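Local coordinates for mitogen activated protein kinase, putative (Leishmania donovani, PDB 4QNY) that probably transfers phosphate from ATP to serine and threonine side chains, as MAP kinases do, here binding the ATP analogue ANP with magnesium, at residues L288-V293 with R298-L303; F130-L135 with Q304-P309; Q12-R17 with H100-M105. One frame throughout, in Å; residues are numbered along the deposited sequence.

Contact 1: residues L288-V293 with R298-L303; sequences LRHMLV and RRITVL
His-290 sends its CG to the far side from its own backbone N (chi1 -152°), which lays the imidazole against Ile-300, while Arg-299 runs out extended and then turns at CG-CD (chi3 -55°) to bring its guanidinium back toward Val-293. Over one face of the imidazole sits Ile-300 CB, 3.6 Å above the ring plane and close to its centre, in a CH-pi contact. The rim of the same ring serves a polar purpose: His-290 NE2 donates a weak, bent bond of 3.1 Å to Arg-298 O. The face contact, with some help from the weak bond at the edge, sets the imidazole across residues 298-300. Beside it, Ile-300 N gives His-290 O an almost straight bond (176°) 3.2 Å long, approaching from well above the carbonyl plane. The Ile-300 side chain also reaches inward, CG2 lying 3.7 Å from Met-291 CG.

Arg-299 supplies the other grip. NE is 2.9 Å and NH2 3.0 Å from the single atom Val-293 O, which lies at the edge of the guanidinium and near its plane, so that both N-H groups on that side are spent on one oxygen. On the way there, CD passes 3.3 Å from Met-291 O. The arginine thus follows the carbonyls of a finishing helix, a setting that would probably favour its positive charge. NH1 forms a salt bridge with Glu-195, completing the arginine-glutamate pair familiar from protein kinases, in which the glutamate of the Ala-Pro-Glu motif, at the end of the activation segment, is tied to the helical body of the C-terminal lobe. The contact joins the end of helix 282-291 to the chain that enters helix 302-306; Met-291 continues inward onto Leu-135 of helix 124-143 and Ile-212 of helix 206-219, and Trp-210 of the latter packs against Arg-299.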
# COMPACT_ATOMS: atom_id res chain seq x y z
N LEU A 288 13.56 10.34 -8.25
CA LEU A 288 13.92 9.32 -7.28
C LEU A 288 14.63 9.93 -6.07
O LEU A 288 14.33 9.60 -4.93
CB LEU A 288 14.80 8.25 -7.93
CG LEU A 288 15.24 7.08 -7.05
CD1 LEU A 288 14.03 6.33 -6.53
CD2 LEU A 288 16.16 6.15 -7.82
N ARG A 289 15.57 10.83 -6.35
CA ARG A 289 16.32 11.52 -5.31
C ARG A 289 15.40 12.34 -4.40
O ARG A 289 15.53 12.31 -3.18
CB ARG A 289 17.38 12.43 -5.93
CG ARG A 289 18.03 13.39 -4.95
CD ARG A 289 18.49 14.66 -5.66
NE ARG A 289 17.37 15.39 -6.24
CZ ARG A 289 16.65 16.30 -5.59
NH1 ARG A 289 16.93 16.59 -4.33
NH2 ARG A 289 15.65 16.91 -6.20
N HIS A 290 14.48 13.07 -5.02
CA HIS A 290 13.60 13.97 -4.28
C HIS A 290 12.51 13.20 -3.52
O HIS A 290 12.06 13.64 -2.47
CB HIS A 290 12.96 14.98 -5.24
CG HIS A 290 12.60 16.28 -4.59
ND1 HIS A 290 12.27 17.40 -5.32
CD2 HIS A 290 12.53 16.63 -3.29
CE1 HIS A 290 12.01 18.40 -4.49
NE2 HIS A 290 12.15 17.96 -3.25
N MET A 291 12.10 12.06 -4.06
CA MET A 291 11.13 11.20 -3.39
C MET A 291 11.72 10.55 -2.15
O MET A 291 11.00 10.21 -1.21
CB MET A 291 10.62 10.11 -4.34
CG MET A 291 9.49 10.55 -5.26
SD MET A 291 8.95 9.22 -6.34
CE MET A 291 7.54 9.99 -7.15
N LEU A 292 13.04 10.39 -2.14
CA LEU A 292 13.72 9.71 -1.04
C LEU A 292 14.56 10.68 -0.22
O LEU A 292 15.70 10.38 0.14
CB LEU A 292 14.59 8.57 -1.57
CG LEU A 292 13.82 7.42 -2.23
CD1 LEU A 292 14.78 6.39 -2.82
CD2 LEU A 292 12.87 6.76 -1.24
N VAL A 293 13.98 11.84 0.09
CA VAL A 293 14.63 12.81 0.96
C VAL A 293 14.31 12.50 2.41
O VAL A 293 13.15 12.23 2.75
CB VAL A 293 14.20 14.25 0.62
CG1 VAL A 293 14.72 15.24 1.66
CG2 VAL A 293 14.69 14.64 -0.77
N ARG A 298 11.15 18.49 3.24
CA ARG A 298 11.94 18.84 2.07
C ARG A 298 11.75 17.80 0.97
O ARG A 298 12.26 17.94 -0.14
CB ARG A 298 13.42 18.98 2.43
CG ARG A 298 13.71 20.14 3.37
CD ARG A 298 14.99 19.92 4.16
NE ARG A 298 16.20 20.08 3.36
CZ ARG A 298 17.04 21.10 3.48
NH1 ARG A 298 18.12 21.17 2.71
NH2 ARG A 298 16.82 22.05 4.38
N ARG A 299 11.02 16.74 1.31
CA ARG A 299 10.69 15.69 0.36
C ARG A 299 9.62 16.17 -0.62
O ARG A 299 8.75 16.97 -0.25
CB ARG A 299 10.21 14.44 1.10
CG ARG A 299 9.93 13.23 0.21
CD ARG A 299 9.41 12.07 1.04
NE ARG A 299 10.32 11.75 2.14
CZ ARG A 299 9.92 11.36 3.35
NH1 ARG A 299 8.63 11.25 3.63
NH2 ARG A 299 10.82 11.09 4.29
N ILE A 300 9.68 15.70 -1.86
CA ILE A 300 8.73 16.11 -2.88
C ILE A 300 7.32 15.67 -2.50
O ILE A 300 7.12 14.61 -1.90
CB ILE A 300 9.12 15.54 -4.28
CG1 ILE A 300 8.43 16.32 -5.40
CG2 ILE A 300 8.83 14.05 -4.37
CD1 ILE A 300 8.94 15.98 -6.78
N THR A 301 6.33 16.51 -2.82
CA THR A 301 4.94 16.19 -2.53
C THR A 301 4.33 15.46 -3.71
O THR A 301 4.94 15.37 -4.78
CB THR A 301 4.12 17.45 -2.21
OG1 THR A 301 4.10 18.32 -3.36
CG2 THR A 301 4.72 18.20 -1.03
N VAL A 302 3.12 14.95 -3.53
CA VAL A 302 2.43 14.22 -4.59
C VAL A 302 2.12 15.14 -5.77
O VAL A 302 2.33 14.77 -6.93
CB VAL A 302 1.12 13.59 -4.08
CG1 VAL A 302 0.37 12.92 -5.23
CG2 VAL A 302 1.42 12.59 -2.98
N LEU A 303 1.63 16.34 -5.47
CA LEU A 303 1.34 17.34 -6.50
C LEU A 303 2.58 17.69 -7.31
O LEU A 303 2.56 17.71 -8.54
CB LEU A 303 0.74 18.60 -5.88
CG LEU A 303 -0.73 18.53 -5.47
CD1 LEU A 303 -1.07 19.67 -4.52
CD2 LEU A 303 -1.63 18.58 -6.70

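Contact 2: residues F130-L135 with Q304-P309; sequences FIYQAL and QAMRHP
Leu-135 pushes its forked end against the methyl of Ala-305, and Met-306 fills the hollow that Leu-135 and Tyr-132, one helical turn apart, leave between them. The leucine fork is the main bump: CD1 lies 3.6 Å from Ala-305 CB and CD2 only slightly farther, at 3.9 Å, so both methyls settle on the shallow surface that a small residue offers. Nearer the leucine backbone, CB meets Met-306 CG at 3.7 Å, and the thioether then crosses the helix, its SD ending beside the Leu-135 carbonyl group, with a bend at its last torsion (chi3 -63°) turning the terminal methyl aside.

Tyr-132 forms the other wall of the hollow. Its CG is directed opposite the backbone N (chi1 -177°), which swings the ring out toward the second segment, and CE1 comes within 4.1 Å of Met-306 CB. The Met-306 carbonyl oxygen lies at the ring edge, near its plane, 4.0 Å from CE1. Met-306 SD stands 5.4 Å from the ring centroid and oblique to it, a loose Met-aromatic contact. Between the two segments the fit rests on packing and no hydrogen bond is made, whereas the tyrosine hydroxyl bonds to His-315 ND1 and Asp-316 N, farther along the chain.

This is a worked case of a short helix seated on a long one in the C-terminal lobe of a kinase. Helix 302-306 leans on helix 124-143, Leu-287 and Met-291 of helix 282-291 close over Ala-305, Ile-131 and Ala-134 meet helix 206-219, and Phe-130 and Ala-134 meet Leu-164 of strand 164-166.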
# COMPACT_ATOMS: atom_id res chain seq x y z
N PHE A 130 3.38 3.80 -14.73
CA PHE A 130 3.18 3.19 -13.41
C PHE A 130 3.22 4.25 -12.31
O PHE A 130 2.32 4.32 -11.48
CB PHE A 130 4.25 2.13 -13.14
CG PHE A 130 3.98 0.81 -13.80
CD1 PHE A 130 2.69 0.44 -14.15
CD2 PHE A 130 5.02 -0.06 -14.08
CE1 PHE A 130 2.44 -0.78 -14.76
CE2 PHE A 130 4.78 -1.28 -14.69
CZ PHE A 130 3.49 -1.64 -15.03
N ILE A 131 4.27 5.06 -12.32
CA ILE A 131 4.48 6.05 -11.27
C ILE A 131 3.40 7.13 -11.25
O ILE A 131 2.90 7.49 -10.18
CB ILE A 131 5.86 6.73 -11.43
CG1 ILE A 131 6.98 5.72 -11.15
CG2 ILE A 131 6.00 7.91 -10.49
CD1 ILE A 131 6.90 5.08 -9.78
N TYR A 132 3.02 7.63 -12.42
CA TYR A 132 2.00 8.67 -12.49
C TYR A 132 0.65 8.17 -12.00
O TYR A 132 -0.06 8.89 -11.29
CB TYR A 132 1.86 9.21 -13.92
CG TYR A 132 0.88 10.36 -14.02
CD1 TYR A 132 1.25 11.65 -13.67
CD2 TYR A 132 -0.43 10.14 -14.44
CE1 TYR A 132 0.35 12.70 -13.75
CE2 TYR A 132 -1.33 11.19 -14.52
CZ TYR A 132 -0.94 12.46 -14.17
OH TYR A 132 -1.83 13.50 -14.25
N GLN A 133 0.29 6.95 -12.38
CA GLN A 133 -0.97 6.36 -11.94
C GLN A 133 -0.99 6.18 -10.43
O GLN A 133 -2.02 6.39 -9.79
CB GLN A 133 -1.19 5.01 -12.63
CG GLN A 133 -1.69 5.11 -14.06
CD GLN A 133 -1.81 3.75 -14.72
OE1 GLN A 133 -2.91 3.25 -14.95
NE2 GLN A 133 -0.67 3.15 -15.04
N ALA A 134 0.15 5.80 -9.86
CA ALA A 134 0.26 5.61 -8.42
C ALA A 134 0.15 6.94 -7.68
O ALA A 134 -0.51 7.03 -6.65
CB ALA A 134 1.58 4.92 -8.08
N LEU A 135 0.80 7.97 -8.22
CA LEU A 135 0.76 9.30 -7.63
C LEU A 135 -0.63 9.91 -7.73
O LEU A 135 -1.14 10.50 -6.77
CB LEU A 135 1.78 10.22 -8.31
CG LEU A 135 3.25 9.95 -7.99
CD1 LEU A 135 4.14 10.69 -8.97
CD2 LEU A 135 3.56 10.37 -6.56
N GLN A 304 3.68 17.98 -6.60
CA GLN A 304 4.94 18.33 -7.25
C GLN A 304 5.49 17.17 -8.06
O GLN A 304 6.06 17.36 -9.14
CB GLN A 304 5.96 18.77 -6.20
CG GLN A 304 5.65 20.09 -5.53
CD GLN A 304 6.56 20.37 -4.35
OE1 GLN A 304 7.20 19.46 -3.82
NE2 GLN A 304 6.63 21.63 -3.93
N ALA A 305 5.32 15.95 -7.55
CA ALA A 305 5.81 14.76 -8.24
C ALA A 305 5.05 14.52 -9.54
O ALA A 305 5.62 14.08 -10.53
CB ALA A 305 5.70 13.54 -7.33
N MET A 306 3.75 14.82 -9.52
CA MET A 306 2.93 14.68 -10.72
C MET A 306 3.29 15.73 -11.77
O MET A 306 3.07 15.51 -12.96
CB MET A 306 1.44 14.80 -10.37
CG MET A 306 0.90 13.63 -9.56
SD MET A 306 -0.89 13.72 -9.33
CE MET A 306 -1.03 15.23 -8.37
N ARG A 307 3.84 16.85 -11.32
CA ARG A 307 4.23 17.93 -12.22
C ARG A 307 5.71 17.87 -12.59
O ARG A 307 6.21 18.72 -13.32
CB ARG A 307 3.90 19.29 -11.60
CG ARG A 307 2.44 19.49 -11.25
CD ARG A 307 2.11 20.97 -11.06
NE ARG A 307 1.36 21.21 -9.83
CZ ARG A 307 1.88 21.73 -8.73
NH1 ARG A 307 3.17 22.07 -8.69
NH2 ARG A 307 1.12 21.93 -7.66
N HIS A 308 6.39 16.85 -12.08
CA HIS A 308 7.81 16.66 -12.36
C HIS A 308 8.03 16.36 -13.85
O HIS A 308 7.23 15.66 -14.47
CB HIS A 308 8.37 15.53 -11.50
CG HIS A 308 9.87 15.44 -11.51
ND1 HIS A 308 10.56 14.68 -12.42
CD2 HIS A 308 10.80 16.02 -10.71
CE1 HIS A 308 11.86 14.79 -12.19
NE2 HIS A 308 12.03 15.60 -11.15
N PRO A 309 9.12 16.90 -14.42
CA PRO A 309 9.49 16.70 -15.83
C PRO A 309 9.57 15.24 -16.28
O PRO A 309 9.48 14.97 -17.47
CB PRO A 309 10.87 17.36 -15.92
CG PRO A 309 10.82 18.43 -14.90
CD PRO A 309 10.01 17.88 -13.76

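Contact 3: residues Q12-R17 with H100-M105; sequences QAEVCR and HFYIVM
A helix packed on the outside of a beta sheet is the arrangement here: the N-terminal helix 8-16 lies against the five-stranded antiparallel sheet of the kinase N-terminal lobe, where Glu-14 and Val-15 meet His-100 and Tyr-102. Alternation along strand 101-106 sets the two faces apart. Phe-101 and Ile-103 turn to helix 62-77, whereas Tyr-102 points to the added helix. Farther along the same strand, Met-105 touches the bound ANP and probably occupies the gatekeeper position of the pocket.

Glu-14 carries the polar half. An extended side chain, its CG opposite the backbone N (chi1 -164°), reaches across to the sheet, where its carboxylate is used in two ways. OE1 accepts the Tyr-102 hydroxyl at 2.7 Å, with OH nearly in line with the C-O bond, and the carboxylate is turned steeply, by 73°, against the tyrosine ring. Arg-53 of the adjacent strand 47-54 forms a salt bridge to the same oxygen, so a phenol and a guanidinium share it. The carboxylate is also stacked on the imidazole of His-100: the two planes are 17° apart and OE2 lies 3.3 Å above the ring, over its centre. A negative group so placed would probably favour a protonated histidine, although Arg-53 may offset part of that effect.

Val-15 makes the apolar half. One methyl, CG2, rests over the face of Tyr-102 as a CH-pi contact, 3.8 Å from the ring centroid and displaced toward the hydroxyl end, where CZ is 3.6 Å away. The phenol is therefore held both at its oxygen and on its face. A water completes the junction, donating to Glu-14 O at 2.9 Å and lying in the plane of the imidazole, 3.0 Å from His-100 NE2.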
# COMPACT_ATOMS: atom_id res chain seq x y z
N GLN A 12 -15.46 -22.86 -1.58
CA GLN A 12 -16.60 -22.76 -2.49
C GLN A 12 -17.92 -23.01 -1.78
O GLN A 12 -18.89 -22.27 -1.98
CB GLN A 12 -16.44 -23.76 -3.65
CG GLN A 12 -17.59 -23.77 -4.64
CD GLN A 12 -17.62 -22.53 -5.52
OE1 GLN A 12 -16.93 -22.46 -6.53
NE2 GLN A 12 -18.43 -21.55 -5.14
N ALA A 13 -17.95 -24.04 -0.94
CA ALA A 13 -19.14 -24.37 -0.17
C ALA A 13 -19.48 -23.24 0.80
O ALA A 13 -20.65 -22.93 1.03
CB ALA A 13 -18.95 -25.67 0.59
N GLU A 14 -18.44 -22.62 1.35
CA GLU A 14 -18.60 -21.51 2.29
C GLU A 14 -19.19 -20.29 1.59
O GLU A 14 -20.08 -19.63 2.12
CB GLU A 14 -17.26 -21.16 2.93
CG GLU A 14 -17.36 -20.30 4.17
CD GLU A 14 -16.00 -19.94 4.74
OE1 GLU A 14 -15.19 -19.35 4.00
OE2 GLU A 14 -15.75 -20.25 5.92
N VAL A 15 -18.70 -20.00 0.39
CA VAL A 15 -19.17 -18.85 -0.39
C VAL A 15 -20.61 -19.06 -0.86
O VAL A 15 -21.41 -18.12 -0.84
CB VAL A 15 -18.25 -18.59 -1.61
CG1 VAL A 15 -18.90 -17.62 -2.59
CG2 VAL A 15 -16.90 -18.06 -1.15
N CYS A 16 -20.94 -20.29 -1.25
CA CYS A 16 -22.28 -20.61 -1.71
C CYS A 16 -23.33 -20.38 -0.63
O CYS A 16 -24.48 -20.04 -0.93
CB CYS A 16 -22.34 -22.06 -2.20
SG CYS A 16 -21.52 -22.36 -3.78
N ARG A 17 -22.94 -20.55 0.63
CA ARG A 17 -23.85 -20.30 1.75
C ARG A 17 -24.03 -18.80 1.98
O ARG A 17 -24.90 -18.38 2.75
CB ARG A 17 -23.33 -20.98 3.02
CG ARG A 17 -23.46 -22.50 3.00
CD ARG A 17 -23.19 -23.11 4.37
NE ARG A 17 -21.77 -23.07 4.73
CZ ARG A 17 -20.91 -24.04 4.46
NH1 ARG A 17 -21.32 -25.14 3.83
NH2 ARG A 17 -19.64 -23.92 4.82
N HIS A 100 -16.40 -14.96 9.96
CA HIS A 100 -15.69 -14.74 8.71
C HIS A 100 -16.58 -13.97 7.74
O HIS A 100 -17.80 -13.94 7.91
CB HIS A 100 -15.27 -16.07 8.08
CG HIS A 100 -16.40 -16.79 7.40
ND1 HIS A 100 -17.34 -17.52 8.09
CD2 HIS A 100 -16.74 -16.87 6.09
CE1 HIS A 100 -18.21 -18.03 7.24
NE2 HIS A 100 -17.87 -17.65 6.02
N PHE A 101 -15.98 -13.36 6.72
CA PHE A 101 -16.74 -12.73 5.65
C PHE A 101 -15.84 -12.45 4.45
O PHE A 101 -14.61 -12.49 4.56
CB PHE A 101 -17.41 -11.44 6.14
CG PHE A 101 -16.49 -10.26 6.24
CD1 PHE A 101 -15.69 -10.09 7.35
CD2 PHE A 101 -16.44 -9.31 5.23
CE1 PHE A 101 -14.84 -9.00 7.46
CE2 PHE A 101 -15.60 -8.23 5.33
CZ PHE A 101 -14.80 -8.07 6.44
N TYR A 102 -16.45 -12.17 3.30
CA TYR A 102 -15.72 -12.00 2.06
C TYR A 102 -15.79 -10.58 1.50
O TYR A 102 -16.85 -9.95 1.50
CB TYR A 102 -16.23 -12.99 1.00
CG TYR A 102 -15.72 -14.40 1.19
CD1 TYR A 102 -14.58 -14.84 0.52
CD2 TYR A 102 -16.37 -15.29 2.03
CE1 TYR A 102 -14.11 -16.12 0.68
CE2 TYR A 102 -15.90 -16.58 2.20
CZ TYR A 102 -14.77 -16.99 1.52
OH TYR A 102 -14.30 -18.27 1.68
N ILE A 103 -14.65 -10.10 1.01
CA ILE A 103 -14.59 -8.82 0.31
C ILE A 103 -14.45 -9.07 -1.19
O ILE A 103 -13.49 -9.72 -1.63
CB ILE A 103 -13.41 -7.97 0.80
CG1 ILE A 103 -13.52 -7.70 2.30
CG2 ILE A 103 -13.34 -6.66 0.02
CD1 ILE A 103 -12.28 -7.10 2.91
N VAL A 104 -15.40 -8.57 -1.96
CA VAL A 104 -15.41 -8.80 -3.40
C VAL A 104 -14.96 -7.56 -4.17
O VAL A 104 -15.61 -6.51 -4.12
CB VAL A 104 -16.80 -9.22 -3.89
CG1 VAL A 104 -16.81 -9.38 -5.40
CG2 VAL A 104 -17.23 -10.51 -3.21
N MET A 105 -13.85 -7.69 -4.89
CA MET A 105 -13.26 -6.57 -5.62
C MET A 105 -13.08 -6.89 -7.10
O MET A 105 -13.16 -8.05 -7.51
CB MET A 105 -11.91 -6.18 -5.02
CG MET A 105 -11.92 -6.01 -3.51
SD MET A 105 -10.27 -6.17 -2.82
CE MET A 105 -9.90 -7.88 -3.20
O HOH W 1 -20.36 -18.79 4.88

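How the contacts relate
Contacts 1 and 2 are neighbours, their centres 11 Å apart, and share helix 302-306; along the chain contact 1 is nested within the loop that contact 2 closes. They meet directly, with Met-291 CE 3.9 Å from Leu-135 CD1 and Ile-300 CD1 3.7 Å from Ala-305 CA, so they form one continuous region of the C-terminal lobe. Contact 3 belongs to the other lobe, with centres 41 Å from contact 1 and 37 Å from contact 2. The nucleotide lies in the cleft between the lobes, its magnesium held by Asn-155 and Asp-168; the Tyr-102 side chain of contact 3 is about 12 Å from ANP.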